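Local atomic coordinates of putative adhesin (Bacteroides thetaiotaomicron, PDB entry 4QDG), a protein that probably serves as an outer-membrane lipoprotein adhesin of the FimB/Mfa2 family, linked to the pili of a human gut bacterium. Residues H13-R18 against M67-K72. Residues are numbered along the deposited sequence; the frame is centred on the assembly and turned at random.
Sequences HGVSLR and MKLDLK
Val15 and Leu69 exchange two backbone hydrogen bonds, Leu69 N to Val15 O at 2.8 Å and Val15 N to Leu69 O at 3.1 Å. Leu17 and Met67 form the next such antiparallel pair, with Leu17 N to Met67 O and Met67 N to Leu17 O both 2.8 Å. Beyond Gly14, where the chain turns a corner, Leu71 N donates a further hydrogen bond to His13 O at 3.0 Å. With no side chain in the way, Gly14 CA approaches Leu69 O to 3.3 Å in a CH···O contact. A water bridges His13 N and Asp70 OD1; the same carboxylate is bonded to Tyr139 OH through OD1 and, through OD2, forms a salt bridge with Lys68 NZ, so both oxygens are engaged. The His13 ring, set anti to its backbone nitrogen (chi1 -165°), presents CD2 edge-on to Leu71 O, while its two nitrogens bond to Asp137 and Thr135.

Val15, Leu17, Met67 and Leu69 point to one face of the sheet. There Val15 CG2 lies 3.8 Å from Leu69 CB, the two side chains running side by side, and also meets Leu71 CD1. Leu17 CD1 touches Leu69 CD1 at a slant, whereas the selenomethionine chain of Met67 bends off toward Leu38 and Leu40. Ser16 and Lys68 occupy the other face. Strand 15-20 is flanked by antiparallel strand 67-70 and parallel strand 140-159, and the apolar face packs on Phe78 of strand 75-82, Leu133 of strand 127-137 and Leu40 of strand 38-44, as in a beta-sandwich core.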
loop_
_atom_site.group_PDB
_atom_site.type_symbol
_atom_site.label_atom_id
_atom_site.label_comp_id
_atom_site.label_asym_id
_atom_site.label_seq_id
_atom_site.Cartn_x
_atom_site.Cartn_y
_atom_site.Cartn_z
ATOM N N HIS A 13 2.412 9.696 35.214
ATOM C CA HIS A 13 2.909 10.598 34.195
ATOM C C HIS A 13 3.232 9.855 32.883
ATOM O O HIS A 13 3.795 8.757 32.911
ATOM C CB HIS A 13 4.163 11.289 34.750
ATOM C CG HIS A 13 4.587 12.484 33.971
ATOM N ND1 HIS A 13 4.078 13.732 34.247
ATOM C CD2 HIS A 13 5.474 12.587 32.961
ATOM C CE1 HIS A 13 4.665 14.553 33.398
ATOM N NE2 HIS A 13 5.506 13.906 32.601
ATOM N N GLY A 14 2.870 10.465 31.759
ATOM C CA GLY A 14 3.171 9.907 30.445
ATOM C C GLY A 14 2.293 10.379 29.307
ATOM O O GLY A 14 1.913 11.547 29.240
ATOM N N VAL A 15 1.997 9.457 28.384
ATOM C CA VAL A 15 1.169 9.728 27.217
ATOM C C VAL A 15 0.078 8.685 27.116
ATOM O O VAL A 15 0.185 7.610 27.702
ATOM C CB VAL A 15 1.976 9.804 25.886
ATOM C CG1 VAL A 15 3.004 10.939 25.905
ATOM C CG2 VAL A 15 2.630 8.462 25.553
ATOM N N SER A 16 -0.960 9.023 26.349
ATOM C CA SER A 16 -2.103 8.189 26.010
ATOM C C SER A 16 -2.307 8.344 24.512
ATOM O O SER A 16 -2.705 9.408 24.039
ATOM C CB SER A 16 -3.335 8.580 26.814
ATOM O OG SER A 16 -4.451 7.842 26.345
ATOM N N LEU A 17 -1.982 7.312 23.758
ATOM C CA LEU A 17 -2.025 7.407 22.305
ATOM C C LEU A 17 -3.218 6.769 21.669
ATOM O O LEU A 17 -3.560 5.637 21.982
ATOM C CB LEU A 17 -0.757 6.798 21.683
ATOM C CG LEU A 17 0.568 7.365 22.166
ATOM C CD1 LEU A 17 1.727 6.651 21.487
ATOM C CD2 LEU A 17 0.644 8.870 21.930
ATOM N N ARG A 18 -3.807 7.498 20.716
ATOM C CA ARG A 18 -4.891 7.051 19.835
ATOM C C ARG A 18 -4.251 6.768 18.477
ATOM O O ARG A 18 -3.295 7.457 18.088
ATOM C CB ARG A 18 -6.016 8.112 19.734
ATOM C CG ARG A 18 -7.166 7.725 18.788
ATOM C CD ARG A 18 -8.306 8.721 18.792
ATOM N NE ARG A 18 -9.457 8.200 18.055
ATOM C CZ ARG A 18 -10.137 8.869 17.125
ATOM N NH1 ARG A 18 -9.790 10.114 16.803
ATOM N NH2 ARG A 18 -11.161 8.298 16.501
HETATM N N MSE A 67 -3.471 3.683 23.969
HETATM C CA MSE A 67 -2.300 3.065 24.546
HETATM C C MSE A 67 -1.758 3.982 25.626
HETATM O O MSE A 67 -1.258 5.067 25.325
HETATM C CB MSE A 67 -1.228 2.763 23.489
HETATM C CG MSE A 67 -0.058 1.977 24.069
HETATM SE SE MSE A 67 1.406 1.822 22.827
HETATM C CE MSE A 67 0.578 0.505 21.601
ATOM N N LYS A 68 -1.861 3.538 26.890
ATOM C CA LYS A 68 -1.360 4.261 28.039
ATOM C C LYS A 68 0.110 3.933 28.213
ATOM O O LYS A 68 0.469 2.756 28.288
ATOM C CB LYS A 68 -2.176 3.872 29.265
ATOM C CG LYS A 68 -1.783 4.566 30.552
ATOM C CD LYS A 68 -2.641 4.042 31.731
ATOM C CE LYS A 68 -2.207 2.694 32.278
ATOM N NZ LYS A 68 -0.953 2.794 33.075
ATOM N N LEU A 69 0.969 4.960 28.225
ATOM C CA LEU A 69 2.393 4.756 28.418
ATOM C C LEU A 69 2.889 5.542 29.601
ATOM O O LEU A 69 2.863 6.772 29.575
ATOM C CB LEU A 69 3.232 5.114 27.165
ATOM C CG LEU A 69 3.079 4.248 25.920
ATOM C CD1 LEU A 69 3.736 4.917 24.709
ATOM C CD2 LEU A 69 3.705 2.892 26.116
ATOM N N ASP A 70 3.392 4.835 30.618
ATOM C CA ASP A 70 4.042 5.459 31.760
ATOM C C ASP A 70 5.453 5.826 31.320
ATOM O O ASP A 70 6.194 4.957 30.878
ATOM C CB ASP A 70 4.028 4.539 33.001
ATOM C CG ASP A 70 2.655 4.439 33.616
ATOM O OD1 ASP A 70 2.152 5.473 34.118
ATOM O OD2 ASP A 70 2.063 3.349 33.557
ATOM N N LEU A 71 5.783 7.124 31.336
ATOM C CA LEU A 71 7.076 7.613 30.872
ATOM C C LEU A 71 7.636 8.687 31.776
ATOM O O LEU A 71 6.881 9.482 32.349
ATOM C CB LEU A 71 6.961 8.179 29.430
ATOM C CG LEU A 71 6.683 7.187 28.290
ATOM C CD1 LEU A 71 6.321 7.904 27.030
ATOM C CD2 LEU A 71 7.852 6.229 28.077
ATOM N N LYS A 72 8.965 8.729 31.873
ATOM C CA LYS A 72 9.705 9.771 32.578
ATOM C C LYS A 72 9.421 11.104 31.852
ATOM O O LYS A 72 9.437 11.109 30.614
ATOM C CB LYS A 72 11.206 9.421 32.573
ATOM C CG LYS A 72 12.112 10.460 33.238
ATOM C CD LYS A 72 13.593 10.235 32.893
ATOM C CE LYS A 72 14.031 10.858 31.578
ATOM N NZ LYS A 72 15.321 10.272 31.102
HETATM O O HOH W 1 3.667 6.981 35.810
#